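Local coordinates for protein putative polysaccharide binding proteins (DUF1812) (Bacteroides thetaiotaomicron VPI-5482, PDB 3GF8) that probably serves as an outer-membrane lipoprotein that helps assemble or anchor fimbriae, its suggested polysaccharide binding remaining putative, at residues L16-K21 with V39-F44; D243-T248 with I282-W287; L106-E111 with L193-Y198; N144-T149 with H183-L188. One frame throughout, in Å; residues are numbered along the deposited sequence.

Contact 1 of 4, residues L16-K21 with V39-F44; sequences LSVKFK and VELYVF
F20 of strand 16-21 lies flat under V39 of strand 38-44, and this CH-pi contact is the heart of the interface. V39 CB stands 4.0 Å from the centroid of the F20 ring, 15° off its normal, so the valine lies over the face, shifted toward the rim. Its two methyls spread over that same face: V39 CG2 comes to 3.7 Å from F20 CE1, while V39 CG1 lies near F20 CG and CD2. On the opposite face lies CG1 of V18, a neighbour in the same strand, which fixes the ring between two valines. F20 takes its CG anti to the carbonyl carbon (chi1 -61°), and that turn carries the ring out toward V39.

The remaining contacts are plain apolar ones. V18 CG2 and L41 CD2 meet tip to tip at 3.9 Å, and L41 CD1 approaches F20 CZ obliquely at 4.2 Å. Were F20 replaced by an alanine, V39 would probably lose its aromatic platform and a gap would open beside V18 and L41.

No hydrogen bond joins the segments, whose axes pass 10.1 Å apart at 128°, consistent with strands from facing layers of a transthyretin-like sandwich. E40 points away and pairs with K53. Strand meets strand here through hydrocarbon alone, so the contact itself probably rests on shape fit and exclusion of water.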
# COMPACT_ATOMS: atom_id res chain seq x y z
N LEU A 16 -21.46 19.13 -11.07
CA LEU A 16 -20.67 18.74 -9.93
C LEU A 16 -19.52 17.93 -10.48
O LEU A 16 -19.75 16.95 -11.19
CB LEU A 16 -21.51 17.88 -9.02
CG LEU A 16 -20.92 17.28 -7.75
CD1 LEU A 16 -20.48 18.35 -6.81
CD2 LEU A 16 -22.01 16.42 -7.08
N SER A 17 -18.29 18.34 -10.20
CA SER A 17 -17.08 17.65 -10.68
C SER A 17 -16.25 17.15 -9.53
O SER A 17 -16.31 17.71 -8.45
CB SER A 17 -16.20 18.62 -11.46
OG SER A 17 -16.76 18.79 -12.74
N VAL A 18 -15.44 16.12 -9.77
CA VAL A 18 -14.56 15.57 -8.75
C VAL A 18 -13.15 15.65 -9.26
O VAL A 18 -12.87 15.26 -10.38
CB VAL A 18 -14.92 14.12 -8.35
CG1 VAL A 18 -13.89 13.58 -7.36
CG2 VAL A 18 -16.31 14.05 -7.76
N LYS A 19 -12.28 16.23 -8.45
CA LYS A 19 -10.86 16.26 -8.71
C LYS A 19 -10.24 15.22 -7.79
O LYS A 19 -10.59 15.16 -6.60
CB LYS A 19 -10.33 17.65 -8.36
CG LYS A 19 -8.81 17.84 -8.48
CD LYS A 19 -8.45 19.32 -8.48
CE LYS A 19 -7.00 19.59 -8.89
NZ LYS A 19 -6.05 18.94 -7.95
N PHE A 20 -9.36 14.38 -8.33
CA PHE A 20 -8.61 13.42 -7.51
C PHE A 20 -7.19 13.91 -7.35
O PHE A 20 -6.56 14.35 -8.33
CB PHE A 20 -8.57 12.05 -8.16
CG PHE A 20 -9.92 11.43 -8.36
CD1 PHE A 20 -10.69 11.75 -9.47
CD2 PHE A 20 -10.44 10.56 -7.42
CE1 PHE A 20 -11.94 11.17 -9.65
CE2 PHE A 20 -11.68 10.01 -7.59
CZ PHE A 20 -12.43 10.32 -8.71
N LYS A 21 -6.66 13.86 -6.13
CA LYS A 21 -5.22 14.20 -5.97
C LYS A 21 -4.48 13.11 -5.25
O LYS A 21 -5.06 12.42 -4.42
CB LYS A 21 -5.04 15.55 -5.28
CG LYS A 21 -5.55 15.68 -3.82
CD LYS A 21 -5.17 17.07 -3.25
CE LYS A 21 -5.48 17.24 -1.81
NZ LYS A 21 -4.65 16.36 -1.00
N VAL A 39 -9.80 5.42 -11.56
CA VAL A 39 -10.46 5.86 -10.34
C VAL A 39 -11.86 5.27 -10.38
O VAL A 39 -12.45 5.16 -11.47
CB VAL A 39 -10.46 7.38 -10.22
CG1 VAL A 39 -9.04 7.89 -9.99
CG2 VAL A 39 -11.05 8.06 -11.51
N GLU A 40 -12.38 4.87 -9.22
CA GLU A 40 -13.75 4.45 -9.14
C GLU A 40 -14.37 5.12 -7.93
O GLU A 40 -14.01 4.84 -6.77
CB GLU A 40 -13.83 2.94 -9.08
CG GLU A 40 -15.29 2.37 -9.08
CD GLU A 40 -15.31 0.84 -9.29
OE1 GLU A 40 -14.93 0.05 -8.37
OE2 GLU A 40 -15.67 0.42 -10.40
N LEU A 41 -15.29 6.04 -8.22
CA LEU A 41 -15.95 6.87 -7.19
C LEU A 41 -17.21 6.15 -6.71
O LEU A 41 -18.01 5.71 -7.51
CB LEU A 41 -16.34 8.24 -7.77
CG LEU A 41 -16.83 9.31 -6.78
CD1 LEU A 41 -15.68 9.92 -6.02
CD2 LEU A 41 -17.63 10.41 -7.49
N TYR A 42 -17.36 6.06 -5.40
CA TYR A 42 -18.56 5.48 -4.79
C TYR A 42 -19.38 6.65 -4.20
O TYR A 42 -18.82 7.49 -3.48
CB TYR A 42 -18.12 4.45 -3.72
CG TYR A 42 -17.60 3.17 -4.35
CD1 TYR A 42 -16.34 3.12 -4.92
CD2 TYR A 42 -18.40 2.03 -4.45
CE1 TYR A 42 -15.87 1.95 -5.56
CE2 TYR A 42 -17.94 0.86 -5.05
CZ TYR A 42 -16.68 0.84 -5.61
OH TYR A 42 -16.23 -0.32 -6.21
N VAL A 43 -20.68 6.69 -4.48
CA VAL A 43 -21.56 7.76 -4.01
C VAL A 43 -22.68 7.20 -3.14
O VAL A 43 -23.38 6.26 -3.51
CB VAL A 43 -22.17 8.55 -5.17
CG1 VAL A 43 -23.12 9.66 -4.63
CG2 VAL A 43 -21.07 9.15 -6.03
N PHE A 44 -22.81 7.77 -1.95
CA PHE A 44 -23.79 7.36 -0.97
C PHE A 44 -24.62 8.61 -0.62
O PHE A 44 -24.14 9.73 -0.74
CB PHE A 44 -23.08 6.83 0.28
CG PHE A 44 -22.27 5.59 0.04
CD1 PHE A 44 -20.96 5.68 -0.39
CD2 PHE A 44 -22.82 4.33 0.24
CE1 PHE A 44 -20.21 4.52 -0.62
CE2 PHE A 44 -22.08 3.18 0.02
CZ PHE A 44 -20.77 3.28 -0.42

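Contact 2 of 4, residues D243-T248 with I282-W287; sequences DYLAMT and IVVNGW
Helix 241-246 and the residues after it lie against strand 279-284, with CA of Y244 8.7 Å from CA of I282 and CA of T248 8.2 Å from CA of V284. The strand is the first arm of a beta hairpin with strand 287-290, closed by a type I' turn from V284 to W287, so the helix packs on one face of that hairpin close to its tip. V284 and W287 bond to each other through both backbone pairs, and N285 and G286 take the positive phi values of this turn.

The side chains meet through carbon. Y244 CD2 meets I282 CD1 at 4.1 Å, the ethyl arm of the isoleucine slanting in toward the ring. I282 CG1 occupies the position between the backbone N and the carbonyl carbon (chi1 70°), which swings CD1 out to the tyrosine. The far end of that ring is tied down by its hydroxyl, bonded to the terminal backbone oxygen O of Q296. V284 spreads its two methyls over two partners: CG1 lies 4.1 Å from L245 CD2, and CG2 lies 4.2 Å from T248 CG2, each pair crossing at about a right angle. Y260 of helix 257-263 also touches both T248 and V284.

T248 is held in this pose by its hydroxyl, for OG1 donates to L245 O over 2.5 Å in the carbonyl plane, on a lone pair, beside the bond from T248 N to the same oxygen.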
# COMPACT_ATOMS: atom_id res chain seq x y z
N ASP A 243 8.53 -2.44 13.14
CA ASP A 243 9.40 -1.94 14.18
C ASP A 243 10.75 -1.43 13.66
O ASP A 243 11.26 -0.41 14.12
CB ASP A 243 9.66 -3.02 15.20
CG ASP A 243 9.74 -2.48 16.53
OD1 ASP A 243 8.66 -2.08 17.01
OD2 ASP A 243 10.86 -2.40 17.07
N TYR A 244 11.32 -2.15 12.71
CA TYR A 244 12.54 -1.69 12.06
C TYR A 244 12.31 -0.37 11.33
O TYR A 244 13.17 0.49 11.34
CB TYR A 244 13.09 -2.76 11.12
CG TYR A 244 13.96 -3.81 11.82
CD1 TYR A 244 13.55 -4.40 13.01
CD2 TYR A 244 15.17 -4.20 11.29
CE1 TYR A 244 14.30 -5.33 13.61
CE2 TYR A 244 15.96 -5.14 11.92
CZ TYR A 244 15.52 -5.69 13.07
OH TYR A 244 16.29 -6.63 13.68
N LEU A 245 11.14 -0.22 10.69
CA LEU A 245 10.86 1.04 10.01
C LEU A 245 10.54 2.14 11.03
O LEU A 245 10.93 3.28 10.83
CB LEU A 245 9.74 0.87 8.98
CG LEU A 245 10.13 0.05 7.74
CD1 LEU A 245 8.92 -0.25 6.94
CD2 LEU A 245 11.14 0.75 6.89
N ALA A 246 9.86 1.80 12.13
CA ALA A 246 9.54 2.79 13.16
C ALA A 246 10.81 3.35 13.81
O ALA A 246 10.85 4.53 14.09
CB ALA A 246 8.55 2.21 14.25
N MSE A 247 11.83 2.51 14.04
CA MSE A 247 13.13 2.91 14.61
C MSE A 247 13.81 3.96 13.70
O MSE A 247 14.73 4.62 14.09
CB MSE A 247 14.09 1.68 14.78
CG MSE A 247 13.74 0.52 15.85
SE MSE A 247 14.85 -1.22 15.72
CE MSE A 247 13.48 -2.59 16.02
N THR A 248 13.40 4.07 12.44
CA THR A 248 14.14 4.93 11.54
C THR A 248 13.66 6.34 11.73
O THR A 248 12.80 6.61 12.59
CB THR A 248 14.04 4.50 10.08
OG1 THR A 248 12.69 4.62 9.64
CG2 THR A 248 14.54 3.06 9.90
N ILE A 282 20.95 -1.54 9.12
CA ILE A 282 20.20 -1.51 7.89
C ILE A 282 20.38 -0.18 7.17
O ILE A 282 20.73 0.85 7.75
CB ILE A 282 18.68 -1.77 8.14
CG1 ILE A 282 18.02 -0.60 8.86
CG2 ILE A 282 18.52 -3.05 8.92
CD1 ILE A 282 16.66 -0.91 9.41
N VAL A 283 20.12 -0.19 5.87
CA VAL A 283 20.10 1.02 5.13
C VAL A 283 18.74 1.04 4.48
O VAL A 283 18.40 0.11 3.75
CB VAL A 283 21.21 1.06 4.13
CG1 VAL A 283 21.14 2.38 3.24
CG2 VAL A 283 22.50 1.00 4.85
N VAL A 284 17.96 2.06 4.81
CA VAL A 284 16.62 2.25 4.24
C VAL A 284 16.67 3.47 3.36
O VAL A 284 16.89 4.57 3.83
CB VAL A 284 15.57 2.42 5.32
CG1 VAL A 284 14.14 2.55 4.70
CG2 VAL A 284 15.67 1.27 6.32
N ASN A 285 16.49 3.25 2.07
CA ASN A 285 16.55 4.34 1.09
C ASN A 285 17.73 5.29 1.37
O ASN A 285 17.58 6.51 1.42
CB ASN A 285 15.21 5.09 1.06
CG ASN A 285 14.05 4.21 0.57
OD1 ASN A 285 14.28 3.24 -0.12
ND2 ASN A 285 12.79 4.57 0.94
N GLY A 286 18.92 4.73 1.54
CA GLY A 286 20.11 5.55 1.70
C GLY A 286 20.47 5.90 3.13
O GLY A 286 21.62 6.27 3.39
N TRP A 287 19.51 5.78 4.06
CA TRP A 287 19.75 6.13 5.46
C TRP A 287 20.24 4.95 6.24
O TRP A 287 19.54 3.96 6.32
CB TRP A 287 18.49 6.66 6.13
CG TRP A 287 18.01 7.91 5.50
CD1 TRP A 287 17.24 8.02 4.38
CD2 TRP A 287 18.30 9.25 5.93
NE1 TRP A 287 17.00 9.36 4.10
CE2 TRP A 287 17.64 10.13 5.04
CE3 TRP A 287 19.06 9.80 6.98
CZ2 TRP A 287 17.73 11.52 5.15
CZ3 TRP A 287 19.13 11.17 7.11
CH2 TRP A 287 18.46 12.03 6.19

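Contact 3 of 4, residues L106-E111 with L193-Y198; sequences LKLKRE and LSFRPY
The carbonyl oxygen of L108 is gripped by R110, whose NE (2.8 Å) and NH2 (2.9 Å) reach L108 O side-on in the guanidinium plane. The arginine achieves this by folding back on the end of strand 105-108, two residues earlier, with bends at chi2 (-57°) and chi3 (-65°). NH2 also forms a salt bridge with D190, so the flat group is pinned at its edge from two residues. Its faces are occupied too: L193 CD2 stands 4.0 Å above the guanidinium plane, over its centre, and K107 CD lies against the opposite face. L193 CD2 also sits 4.0 Å from R110 CG.

The contact joins two sheets. Strand 105-108 is the middle of a three-stranded antiparallel sheet, whereas strand 193-195 belongs to a five-stranded mixed one. With a leucine in place of R110, L108 O is likely to lose both side-chain donors, D190 its charged mate and the L193 methyl the flat group it packs on.

Across the join L108 does the apolar work through one methyl. Its CD2 lies 3.9 Å from L193 CD1 and, still nearer, 3.5 Å from F195 CE2, approaching the ring obliquely, while I116 touches both L108 and F195.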
# COMPACT_ATOMS: atom_id res chain seq x y z
N LEU A 106 -12.70 -4.41 0.21
CA LEU A 106 -11.79 -4.75 -0.86
C LEU A 106 -10.94 -5.87 -0.30
O LEU A 106 -10.44 -5.79 0.83
CB LEU A 106 -10.98 -3.54 -1.26
CG LEU A 106 -9.95 -3.66 -2.41
CD1 LEU A 106 -9.76 -2.36 -3.14
CD2 LEU A 106 -8.64 -4.13 -1.88
N LYS A 107 -10.83 -6.96 -1.05
CA LYS A 107 -10.03 -8.08 -0.59
C LYS A 107 -9.01 -8.46 -1.65
O LYS A 107 -9.35 -8.62 -2.82
CB LYS A 107 -10.92 -9.26 -0.21
CG LYS A 107 -10.13 -10.43 0.29
CD LYS A 107 -10.99 -11.64 0.57
CE LYS A 107 -11.36 -11.71 2.05
NZ LYS A 107 -12.25 -12.86 2.35
N LEU A 108 -7.73 -8.54 -1.26
CA LEU A 108 -6.70 -9.06 -2.17
C LEU A 108 -7.02 -10.52 -2.45
O LEU A 108 -7.28 -11.29 -1.52
CB LEU A 108 -5.31 -8.95 -1.53
CG LEU A 108 -4.08 -9.50 -2.24
CD1 LEU A 108 -3.84 -8.80 -3.57
CD2 LEU A 108 -2.81 -9.40 -1.32
N LYS A 109 -7.05 -10.90 -3.73
CA LYS A 109 -7.34 -12.27 -4.11
C LYS A 109 -6.20 -13.17 -3.69
O LYS A 109 -5.02 -12.80 -3.83
CB LYS A 109 -7.54 -12.36 -5.62
CG LYS A 109 -8.82 -11.64 -6.12
CD LYS A 109 -8.97 -11.89 -7.61
CE LYS A 109 -10.05 -11.08 -8.26
NZ LYS A 109 -9.82 -11.02 -9.74
N ARG A 110 -6.55 -14.34 -3.17
CA ARG A 110 -5.59 -15.39 -2.84
C ARG A 110 -6.15 -16.79 -3.10
O ARG A 110 -7.35 -17.00 -3.13
CB ARG A 110 -5.08 -15.29 -1.40
CG ARG A 110 -6.05 -15.83 -0.30
CD ARG A 110 -7.42 -15.14 -0.35
NE ARG A 110 -7.34 -13.71 -0.05
CZ ARG A 110 -7.50 -13.18 1.17
NH1 ARG A 110 -7.75 -13.96 2.22
NH2 ARG A 110 -7.40 -11.86 1.36
N GLU A 111 -5.26 -17.73 -3.29
CA GLU A 111 -5.57 -19.14 -3.36
C GLU A 111 -5.56 -19.75 -1.97
O GLU A 111 -5.16 -19.09 -1.02
CB GLU A 111 -4.47 -19.82 -4.13
CG GLU A 111 -4.35 -19.43 -5.59
CD GLU A 111 -3.26 -20.29 -6.27
OE1 GLU A 111 -2.33 -20.77 -5.53
OE2 GLU A 111 -3.36 -20.49 -7.51
N LEU A 193 -1.50 -13.74 5.32
CA LEU A 193 -0.93 -14.01 4.03
C LEU A 193 0.61 -13.99 4.11
O LEU A 193 1.19 -13.30 4.96
CB LEU A 193 -1.43 -12.97 3.01
CG LEU A 193 -2.94 -12.79 2.83
CD1 LEU A 193 -3.21 -11.69 1.81
CD2 LEU A 193 -3.69 -14.12 2.48
N SER A 194 1.22 -14.81 3.24
CA SER A 194 2.67 -14.88 3.01
C SER A 194 2.99 -14.22 1.67
O SER A 194 2.71 -14.76 0.60
CB SER A 194 3.13 -16.35 3.00
OG SER A 194 4.54 -16.48 2.82
N PHE A 195 3.51 -12.99 1.72
CA PHE A 195 3.90 -12.29 0.51
C PHE A 195 5.31 -12.71 0.21
O PHE A 195 6.17 -12.63 1.09
CB PHE A 195 3.83 -10.78 0.68
CG PHE A 195 2.44 -10.26 0.95
CD1 PHE A 195 1.91 -10.26 2.24
CD2 PHE A 195 1.65 -9.75 -0.08
CE1 PHE A 195 0.64 -9.77 2.49
CE2 PHE A 195 0.37 -9.25 0.17
CZ PHE A 195 -0.13 -9.26 1.46
N ARG A 196 5.55 -13.13 -1.03
CA ARG A 196 6.85 -13.66 -1.42
C ARG A 196 7.35 -12.99 -2.66
O ARG A 196 6.57 -12.38 -3.35
CB ARG A 196 6.71 -15.14 -1.71
CG ARG A 196 6.29 -15.85 -0.48
CD ARG A 196 6.23 -17.34 -0.62
NE ARG A 196 5.74 -17.87 0.64
CZ ARG A 196 5.72 -19.15 0.97
NH1 ARG A 196 6.19 -20.04 0.14
NH2 ARG A 196 5.24 -19.54 2.15
N PRO A 197 8.65 -13.11 -2.96
CA PRO A 197 9.19 -12.32 -4.07
C PRO A 197 8.49 -12.52 -5.40
O PRO A 197 8.13 -13.64 -5.75
CB PRO A 197 10.63 -12.79 -4.16
CG PRO A 197 10.97 -13.15 -2.72
CD PRO A 197 9.72 -13.78 -2.19
N TYR A 198 8.26 -11.43 -6.12
CA TYR A 198 7.85 -11.54 -7.49
C TYR A 198 9.04 -11.43 -8.43
O TYR A 198 8.93 -11.75 -9.61
CB TYR A 198 6.71 -10.54 -7.82
CG TYR A 198 7.07 -9.09 -7.63
CD1 TYR A 198 7.83 -8.43 -8.58
CD2 TYR A 198 6.68 -8.39 -6.50
CE1 TYR A 198 8.19 -7.10 -8.42
CE2 TYR A 198 7.02 -7.07 -6.33
CZ TYR A 198 7.77 -6.42 -7.31
OH TYR A 198 8.17 -5.10 -7.18

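Contact 4 of 4, residues N144-T149 with H183-L188; sequences NLIRDT and HDNSLL
D148 and N185 meet head-on with their flat groups nearly coplanar, carboxylate and amide planes only 13° apart. D148 follows directly on the strand part 144-147, within the long strand 139-158 of what is probably a transthyretin-like beta-sandwich, and N185 sits in the loop between strands 180-182 and 193-195, just after the D184 of an Asx turn. N185 ND2 donates to D148 OD1 over 2.9 Å at 158°, in the amide plane, and the carboxylate takes it on the syn lone pair. N185 OD1 and D148 OD2 stand only 2.5 Å apart, a doubtful closeness for two oxygens.

N185 reaches across because its CG is anti to the backbone N (chi1 -150°), while D148 comes from the opposite direction. The buried polar pair sits among W82, Y125 and L181. R216 is nearby, weakly placed for an ion pair with D148, and it also makes a weak bond to the carbonyl of N185.

Apolar cover is slight: I146 CG2 lies 4.2 Å from N185 ND2, beyond the amide nitrogen.

The loop's own shape is set one residue to each side of N185, where D184 OD1 accepts from S186 N at 3.0 Å and from S186 OG at 2.5 Å.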
# COMPACT_ATOMS: atom_id res chain seq x y z
N ASN A 144 -8.97 12.83 -1.86
CA ASN A 144 -7.59 12.66 -1.46
C ASN A 144 -7.17 11.18 -1.41
O ASN A 144 -7.79 10.39 -0.72
CB ASN A 144 -7.34 13.29 -0.10
CG ASN A 144 -5.90 13.27 0.26
OD1 ASN A 144 -5.07 13.77 -0.48
ND2 ASN A 144 -5.58 12.63 1.37
N LEU A 145 -6.11 10.85 -2.14
CA LEU A 145 -5.68 9.45 -2.35
C LEU A 145 -4.48 9.09 -1.51
O LEU A 145 -3.49 9.85 -1.45
CB LEU A 145 -5.32 9.20 -3.82
CG LEU A 145 -6.51 9.27 -4.77
CD1 LEU A 145 -6.05 9.11 -6.27
CD2 LEU A 145 -7.53 8.25 -4.33
N ILE A 146 -4.58 7.91 -0.91
CA ILE A 146 -3.56 7.34 -0.05
C ILE A 146 -3.12 5.99 -0.61
O ILE A 146 -3.96 5.10 -0.85
CB ILE A 146 -4.14 7.13 1.37
CG1 ILE A 146 -4.49 8.50 2.00
CG2 ILE A 146 -3.17 6.34 2.28
CD1 ILE A 146 -5.13 8.37 3.29
N ARG A 147 -1.81 5.81 -0.79
CA ARG A 147 -1.31 4.61 -1.39
C ARG A 147 -1.30 3.50 -0.39
O ARG A 147 -0.80 3.67 0.72
CB ARG A 147 0.08 4.79 -1.99
CG ARG A 147 0.52 3.59 -2.78
CD ARG A 147 1.70 3.87 -3.71
NE ARG A 147 2.38 2.62 -4.04
CZ ARG A 147 3.44 2.53 -4.83
NH1 ARG A 147 3.98 3.60 -5.38
NH2 ARG A 147 3.97 1.35 -5.08
N ASP A 148 -1.87 2.36 -0.79
CA ASP A 148 -2.05 1.23 0.12
C ASP A 148 -1.09 0.07 -0.14
O ASP A 148 -0.83 -0.77 0.76
CB ASP A 148 -3.50 0.72 0.01
CG ASP A 148 -4.49 1.47 0.89
OD1 ASP A 148 -4.09 2.36 1.67
OD2 ASP A 148 -5.69 1.16 0.79
N THR A 149 -0.60 -0.04 -1.37
CA THR A 149 0.30 -1.10 -1.73
C THR A 149 1.75 -0.59 -1.60
O THR A 149 2.05 0.57 -1.92
CB THR A 149 0.01 -1.63 -3.13
OG1 THR A 149 -0.13 -0.54 -4.03
CG2 THR A 149 -1.27 -2.46 -3.12
N HIS A 183 -14.24 0.23 4.09
CA HIS A 183 -14.56 1.51 3.41
C HIS A 183 -13.80 2.71 4.00
O HIS A 183 -13.70 3.77 3.35
CB HIS A 183 -16.05 1.81 3.56
CG HIS A 183 -16.43 2.19 4.95
ND1 HIS A 183 -16.69 1.25 5.93
CD2 HIS A 183 -16.52 3.40 5.54
CE1 HIS A 183 -16.96 1.88 7.06
NE2 HIS A 183 -16.86 3.18 6.85
N ASP A 184 -13.32 2.55 5.23
CA ASP A 184 -12.50 3.56 5.90
C ASP A 184 -10.98 3.30 5.78
O ASP A 184 -10.17 3.97 6.43
CB ASP A 184 -12.89 3.66 7.40
CG ASP A 184 -12.63 2.37 8.20
OD1 ASP A 184 -12.20 1.32 7.64
OD2 ASP A 184 -12.83 2.40 9.41
N ASN A 185 -10.60 2.33 4.94
CA ASN A 185 -9.19 1.93 4.71
C ASN A 185 -8.60 1.12 5.88
O ASN A 185 -7.40 0.88 5.91
CB ASN A 185 -8.30 3.14 4.35
CG ASN A 185 -7.11 2.77 3.43
OD1 ASN A 185 -7.20 1.85 2.61
ND2 ASN A 185 -6.01 3.49 3.57
N SER A 186 -9.42 0.67 6.83
CA SER A 186 -8.88 -0.09 7.94
C SER A 186 -8.79 -1.57 7.60
O SER A 186 -9.53 -2.10 6.75
CB SER A 186 -9.73 0.11 9.20
OG SER A 186 -11.03 -0.45 9.04
N LEU A 187 -7.87 -2.24 8.26
CA LEU A 187 -7.68 -3.66 8.06
C LEU A 187 -8.81 -4.44 8.74
O LEU A 187 -8.96 -4.40 9.95
CB LEU A 187 -6.32 -4.12 8.57
CG LEU A 187 -5.07 -3.88 7.71
CD1 LEU A 187 -4.94 -2.47 7.33
CD2 LEU A 187 -3.86 -4.33 8.52
N LEU A 188 -9.61 -5.12 7.94
CA LEU A 188 -10.63 -6.05 8.42
C LEU A 188 -9.97 -7.36 8.82
O LEU A 188 -8.82 -7.63 8.46
CB LEU A 188 -11.68 -6.29 7.32
CG LEU A 188 -12.33 -5.02 6.77
CD1 LEU A 188 -13.42 -5.32 5.71
CD2 LEU A 188 -12.93 -4.18 7.92

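How the contacts relate
Contacts 1 and 4 adjoin, because strands 16-21 and 139-158 are parallel neighbours: K21 NZ lies 2.7 Å from N144 OD1, and K21 O lies 3.0 Å from L145 N, both probable hydrogen bonds. Their centres are 15 Å apart. Contact 4 is also close to contact 3, with nearest atoms about 6 Å apart and no touch; both of its segments fall in the chain between 111 and 193. Contact 2 is remote, its centre 35 Å from that of contact 1 on the opposite side of the chain's centre, although both reach strands linked through 139-158. No ligand site is established near any of the four contacts.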